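Long-range contacts in glutamate receptor 1 (Adineta vaga, PDB 4IO2), which binds glutamate through this extracellular ligand-binding domain and, as a member of the ionotropic glutamate receptor family, probably opens a transmembrane ion channel in response: residues E94-S99 and G208-K213; N131-R136 and I174-M179. All coordinates share one frame; numbering follows the deposited sequence.

Contact 1: E94-S99 and G208-K213; sequences EIVAFS and GIVTPK
Lys213 lies along the backbone of Glu94-Val96. CB leaves the loop just past strand 210-211 with CG anti to the carbonyl carbon (chi1 -71°), setting Lys213 CG 3.6 Å from Val96 C. CD runs past the carbonyl of Glu94, and a bend at chi3 (-73°) brings CE to about the same distance from the carbonyl oxygens of Glu94 and Ile95. At the tip, Lys213 NZ donates to Glu94 O over 2.9 Å; the Glu94 carboxylate instead pairs with Lys219 of the second subunit. A water also bridges Ile95 O and Lys213 N.

Beyond the lysine the two chains form a short antiparallel ladder. Ala97 and Thr211 are a hydrogen-bonded pair, their N-H groups each reaching the other's carbonyl; the bond from Thr211 N to Ala97 O is nearly straight (174° at H). Phe98 and Val210 form the next, non-hydrogen-bonded pair, with Phe98 CE2 3.8 Å from Val210 CG2. Ser99 finishes the ladder twice over: its N donates to Ile209 O at 2.8 Å, while Ser99 OG accepts from Ile209 N at 2.9 Å.

In this glutamate-binding domain of periplasmic-binding-protein type, the Phe98 side chain lies about 4 Å from that of Arg92, which binds the ligand. Strand 97-98 pairs with the end of strand 200-211, while Val210 also bonds through its backbone to Ala82; helix 67-75 packs against Val96 and Val210, helix 218-230 against Ser99 and Ile209.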
loop_
_atom_site.group_PDB
_atom_site.type_symbol
_atom_site.label_atom_id
_atom_site.label_comp_id
_atom_site.label_asym_id
_atom_site.label_seq_id
_atom_site.Cartn_x
_atom_site.Cartn_y
_atom_site.Cartn_z
ATOM N N GLU A 94 17.006 4.078 -1.890
ATOM C CA GLU A 94 18.437 4.094 -1.603
ATOM C C GLU A 94 18.893 5.432 -1.042
ATOM O O GLU A 94 19.885 5.487 -0.321
ATOM C CB GLU A 94 19.240 3.823 -2.875
ATOM C CG GLU A 94 19.100 2.435 -3.382
ATOM C CD GLU A 94 19.964 1.396 -2.619
ATOM O OE1 GLU A 94 20.631 1.751 -1.603
ATOM O OE2 GLU A 94 19.964 0.213 -3.055
ATOM N N ILE A 95 18.204 6.519 -1.386
ATOM C CA ILE A 95 18.676 7.859 -1.029
ATOM C C ILE A 95 17.784 8.645 -0.071
ATOM O O ILE A 95 18.242 9.629 0.524
ATOM C CB ILE A 95 19.026 8.710 -2.285
ATOM C CG1 ILE A 95 17.828 8.897 -3.193
ATOM C CG2 ILE A 95 20.248 8.105 -2.980
ATOM C CD1 ILE A 95 17.973 10.009 -4.217
ATOM N N VAL A 96 16.527 8.236 0.062
ATOM C CA VAL A 96 15.580 8.859 0.979
ATOM C C VAL A 96 14.774 7.763 1.641
ATOM O O VAL A 96 14.718 6.608 1.152
ATOM C CB VAL A 96 14.605 9.823 0.265
ATOM C CG1 VAL A 96 15.345 11.022 -0.352
ATOM C CG2 VAL A 96 13.745 9.126 -0.794
ATOM N N ALA A 97 14.078 8.115 2.723
ATOM C CA ALA A 97 13.044 7.233 3.277
ATOM C C ALA A 97 11.663 7.689 2.845
ATOM O O ALA A 97 11.472 8.793 2.333
ATOM C CB ALA A 97 13.162 7.100 4.818
ATOM N N PHE A 98 10.683 6.806 3.041
ATOM C CA PHE A 98 9.306 7.152 2.770
ATOM C C PHE A 98 8.461 6.823 3.972
ATOM O O PHE A 98 8.660 5.810 4.634
ATOM C CB PHE A 98 8.784 6.388 1.558
ATOM C CG PHE A 98 9.393 6.795 0.249
ATOM C CD1 PHE A 98 10.518 6.159 -0.240
ATOM C CD2 PHE A 98 8.801 7.774 -0.522
ATOM C CE1 PHE A 98 11.025 6.482 -1.477
ATOM C CE2 PHE A 98 9.287 8.089 -1.749
ATOM C CZ PHE A 98 10.415 7.473 -2.225
ATOM N N SER A 99 7.471 7.653 4.217
ATOM C CA SER A 99 6.448 7.369 5.198
ATOM C C SER A 99 5.611 6.169 4.789
ATOM O O SER A 99 5.649 5.708 3.666
ATOM C CB SER A 99 5.516 8.578 5.353
ATOM O OG SER A 99 4.607 8.712 4.265
ATOM N N GLY A 208 4.174 7.797 -1.064
ATOM C CA GLY A 208 4.614 8.028 0.304
ATOM C C GLY A 208 5.138 9.425 0.431
ATOM O O GLY A 208 5.578 10.035 -0.549
ATOM N N ILE A 209 5.142 9.915 1.667
ATOM C CA ILE A 209 5.802 11.183 1.975
ATOM C C ILE A 209 7.314 10.930 2.029
ATOM O O ILE A 209 7.761 10.013 2.687
ATOM C CB ILE A 209 5.258 11.783 3.290
ATOM C CG1 ILE A 209 3.786 12.142 3.070
ATOM C CG2 ILE A 209 6.080 13.014 3.677
ATOM C CD1 ILE A 209 3.113 12.723 4.308
ATOM N N VAL A 210 8.083 11.737 1.317
ATOM C CA VAL A 210 9.525 11.604 1.288
ATOM C C VAL A 210 10.098 12.254 2.521
ATOM O O VAL A 210 9.751 13.384 2.842
ATOM C CB VAL A 210 10.121 12.287 0.033
ATOM C CG1 VAL A 210 11.611 12.024 -0.029
ATOM C CG2 VAL A 210 9.454 11.824 -1.239
ATOM N N THR A 211 11.011 11.563 3.187
ATOM C CA THR A 211 11.711 12.087 4.363
ATOM C C THR A 211 13.193 11.754 4.242
ATOM O O THR A 211 13.584 10.886 3.482
ATOM C CB THR A 211 11.168 11.513 5.699
ATOM O OG1 THR A 211 11.673 10.208 5.923
ATOM C CG2 THR A 211 9.659 11.456 5.735
ATOM N N PRO A 212 14.015 12.381 5.069
ATOM C CA PRO A 212 15.400 11.944 5.107
ATOM C C PRO A 212 15.511 10.505 5.582
ATOM O O PRO A 212 14.653 10.067 6.351
ATOM C CB PRO A 212 16.050 12.905 6.127
ATOM C CG PRO A 212 15.165 14.117 6.096
ATOM C CD PRO A 212 13.779 13.570 5.907
ATOM N N LYS A 213 16.587 9.818 5.210
ATOM C CA LYS A 213 16.855 8.536 5.817
ATOM C C LYS A 213 17.142 8.717 7.304
ATOM O O LYS A 213 17.670 9.744 7.729
ATOM C CB LYS A 213 18.044 7.879 5.127
ATOM C CG LYS A 213 17.693 7.416 3.714
ATOM C CD LYS A 213 18.781 6.534 3.158
ATOM C CE LYS A 213 20.005 7.308 2.795
ATOM N NZ LYS A 213 21.038 6.377 2.218
HETATM O O HOH W 1 17.995 11.018 2.978
#

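Contact 2: N131-R136 and I174-M179; sequences NRIGIR and IDVSFM. With GLU (glutamic acid), chain E.
Arg132 and Asp175 form a side-on salt bridge: Arg132 NE reaches Asp175 OD2 at 2.9 Å and NH2 reaches OD1. Both oxygens lie in the guanidinium plane but are approached from above the carboxylate, the two planes being 55° apart. Asp175 OD1 is shared with Arg112, and Arg132 NH2 also bonds to Gly172 O.

Among backbone bonds, Asp175 N donates to Arg132 O, and Gly134 N to Val176 O at 2.9 Å. A side-chain hydroxyl adds to these: Ser177 OG, anti to its own N (chi1 -170°), donates to Gly134 O over 2.6 Å from above the carbonyl plane. Strands 134-136 and 177-179 run in similar directions, 38° apart, but share one bridge, Ile133 with Val176. They belong to one lobe of the two-lobed periplasmic-binding-protein-like fold; their C-terminal ends point to the ligand cleft between the lobes.

There Arg136 NH2 donates to Phe178 O, in plane on a lone pair, at 2.9 Å. Arg136 NH2 also reaches OE2 of the bound glutamate at 2.8 Å. A water joins Arg136 N and NE to Ser177 OG.

Apolar contacts are fewer: Ile135 CD1 sits over the Phe178 ring face, 3.9 Å from its centroid, and Ile133 CG1 packs beside Val176 CG2.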
loop_
_atom_site.group_PDB
_atom_site.type_symbol
_atom_site.label_atom_id
_atom_site.label_comp_id
_atom_site.label_asym_id
_atom_site.label_seq_id
_atom_site.Cartn_x
_atom_site.Cartn_y
_atom_site.Cartn_z
ATOM N N ASN A 131 9.997 4.690 -30.452
ATOM C CA ASN A 131 9.887 6.146 -30.485
ATOM C C ASN A 131 8.462 6.716 -30.594
ATOM O O ASN A 131 8.261 7.952 -30.656
ATOM C CB ASN A 131 10.672 6.745 -31.576
ATOM C CG ASN A 131 11.000 8.189 -31.310
ATOM O OD1 ASN A 131 11.407 8.555 -30.232
ATOM N ND2 ASN A 131 10.928 8.978 -32.324
ATOM N N ARG A 132 7.467 5.826 -30.681
ATOM C CA ARG A 132 6.098 6.292 -30.535
ATOM C C ARG A 132 5.488 6.036 -29.162
ATOM O O ARG A 132 4.298 6.298 -28.934
ATOM C CB ARG A 132 5.254 5.738 -31.666
ATOM C CG ARG A 132 5.773 6.301 -33.031
ATOM C CD ARG A 132 4.849 6.232 -34.242
ATOM N NE ARG A 132 3.589 6.929 -33.980
ATOM C CZ ARG A 132 3.329 8.222 -34.192
ATOM N NH1 ARG A 132 4.199 9.047 -34.708
ATOM N NH2 ARG A 132 2.146 8.695 -33.832
ATOM N N ILE A 133 6.341 5.548 -28.259
ATOM C CA ILE A 133 5.994 5.523 -26.843
ATOM C C ILE A 133 6.644 6.716 -26.101
ATOM O O ILE A 133 7.850 6.756 -25.976
ATOM C CB ILE A 133 6.440 4.174 -26.242
ATOM C CG1 ILE A 133 5.864 2.992 -27.051
ATOM C CG2 ILE A 133 6.056 4.101 -24.746
ATOM C CD1 ILE A 133 6.511 1.691 -26.708
ATOM N N GLY A 134 5.858 7.705 -25.650
ATOM C CA GLY A 134 6.403 8.862 -24.935
ATOM C C GLY A 134 6.498 8.576 -23.439
ATOM O O GLY A 134 5.606 7.975 -22.857
ATOM N N ILE A 135 7.632 8.936 -22.851
ATOM C CA ILE A 135 7.850 8.746 -21.429
ATOM C C ILE A 135 8.398 10.028 -20.800
ATOM O O ILE A 135 9.370 10.577 -21.252
ATOM C CB ILE A 135 8.822 7.568 -21.165
ATOM C CG1 ILE A 135 8.258 6.210 -21.657
ATOM C CG2 ILE A 135 9.211 7.518 -19.655
ATOM C CD1 ILE A 135 7.165 5.604 -20.871
ATOM N N ARG A 136 7.756 10.490 -19.727
ATOM C CA ARG A 136 8.263 11.612 -18.937
ATOM C C ARG A 136 9.507 11.227 -18.138
ATOM O O ARG A 136 9.497 10.343 -17.273
ATOM C CB ARG A 136 7.180 12.153 -18.012
ATOM C CG ARG A 136 6.052 12.853 -18.741
ATOM C CD ARG A 136 4.883 13.123 -17.804
ATOM N NE ARG A 136 4.183 11.860 -17.505
ATOM C CZ ARG A 136 3.511 11.576 -16.419
ATOM N NH1 ARG A 136 3.488 12.454 -15.401
ATOM N NH2 ARG A 136 2.854 10.435 -16.333
ATOM N N ILE A 174 3.318 10.937 -30.706
ATOM C CA ILE A 174 3.374 9.634 -30.057
ATOM C C ILE A 174 1.998 8.991 -30.059
ATOM O O ILE A 174 0.972 9.679 -30.249
ATOM C CB ILE A 174 3.906 9.767 -28.590
ATOM C CG1 ILE A 174 3.043 10.760 -27.782
ATOM C CG2 ILE A 174 5.360 10.198 -28.636
ATOM C CD1 ILE A 174 3.507 10.902 -26.283
ATOM N N ASP A 175 1.955 7.687 -29.866
ATOM C CA ASP A 175 0.671 6.979 -29.794
ATOM C C ASP A 175 0.246 6.675 -28.374
ATOM O O ASP A 175 -0.950 6.527 -28.125
ATOM C CB ASP A 175 0.742 5.674 -30.603
ATOM C CG ASP A 175 0.899 5.911 -32.098
ATOM O OD1 ASP A 175 0.258 6.855 -32.617
ATOM O OD2 ASP A 175 1.741 5.186 -32.679
ATOM N N VAL A 176 1.202 6.543 -27.440
ATOM C CA VAL A 176 0.877 6.204 -26.060
ATOM C C VAL A 176 1.855 6.897 -25.132
ATOM O O VAL A 176 2.975 7.245 -25.504
ATOM C CB VAL A 176 0.924 4.687 -25.782
ATOM C CG1 VAL A 176 -0.105 3.927 -26.581
ATOM C CG2 VAL A 176 2.337 4.138 -26.066
ATOM N N SER A 177 1.424 7.090 -23.887
ATOM C CA SER A 177 2.354 7.314 -22.773
ATOM C C SER A 177 1.815 6.557 -21.558
ATOM O O SER A 177 0.821 5.818 -21.673
ATOM C CB SER A 177 2.496 8.807 -22.480
ATOM O OG SER A 177 3.567 9.051 -21.552
ATOM N N PHE A 178 2.507 6.679 -20.406
ATOM C CA PHE A 178 2.087 6.050 -19.153
ATOM C C PHE A 178 1.763 7.177 -18.185
ATOM O O PHE A 178 2.406 8.241 -18.209
ATOM C CB PHE A 178 3.246 5.276 -18.502
ATOM C CG PHE A 178 3.805 4.120 -19.298
ATOM C CD1 PHE A 178 3.098 3.543 -20.330
ATOM C CD2 PHE A 178 5.061 3.606 -18.983
ATOM C CE1 PHE A 178 3.632 2.485 -21.039
ATOM C CE2 PHE A 178 5.583 2.538 -19.662
ATOM C CZ PHE A 178 4.867 1.986 -20.703
ATOM N N MET A 179 0.799 6.940 -17.321
ATOM C CA MET A 179 0.388 7.936 -16.324
ATOM C C MET A 179 -0.232 7.240 -15.134
ATOM O O MET A 179 -0.919 6.244 -15.273
ATOM C CB MET A 179 -0.565 8.926 -16.956
ATOM C CG MET A 179 -0.895 10.083 -16.068
ATOM S SD MET A 179 -1.910 11.314 -16.993
ATOM C CE MET A 179 -2.051 12.600 -15.728
HETATM N N GLU E . 4.157 9.280 -9.358
HETATM C CA GLU E . 5.147 9.449 -10.426
HETATM C C GLU E . 6.556 9.462 -9.840
HETATM O O GLU E . 6.698 9.596 -8.597
HETATM C CB GLU E . 4.927 10.730 -11.235
HETATM C CG GLU E . 3.555 10.884 -11.901
HETATM C CD GLU E . 3.277 9.939 -13.069
HETATM O OE1 GLU E . 4.192 9.229 -13.483
HETATM O OE2 GLU E . 2.142 9.980 -13.614
HETATM O OXT GLU E . 7.530 9.323 -10.617
HETATM O O HOH W 2 5.094 9.473 -19.033
#

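How the contacts relate
Contact 2 is the more buried, with nine of its twelve residues enclosed against six in contact 1, whose lysine end borders the second subunit. The two lie on opposite sides of the chain's centre, centres 28 Å apart, yet both reach one antiparallel sheet: strands 200-211 and 177-180 each pair with strand 103-112. Contact 1 stays within that sheet, whereas contact 2 joins it to a separate parallel one, strand 134-136 with strand 157-159. Along the chain, 131-136 and 174-179 are nested between the segments of contact 1. Chemistry follows place. Contact 1 is mainly a main-chain ladder, and the side chain of Phe98 stays about 7 Å from the bound glutamate; contact 2 relies more on charged side chains.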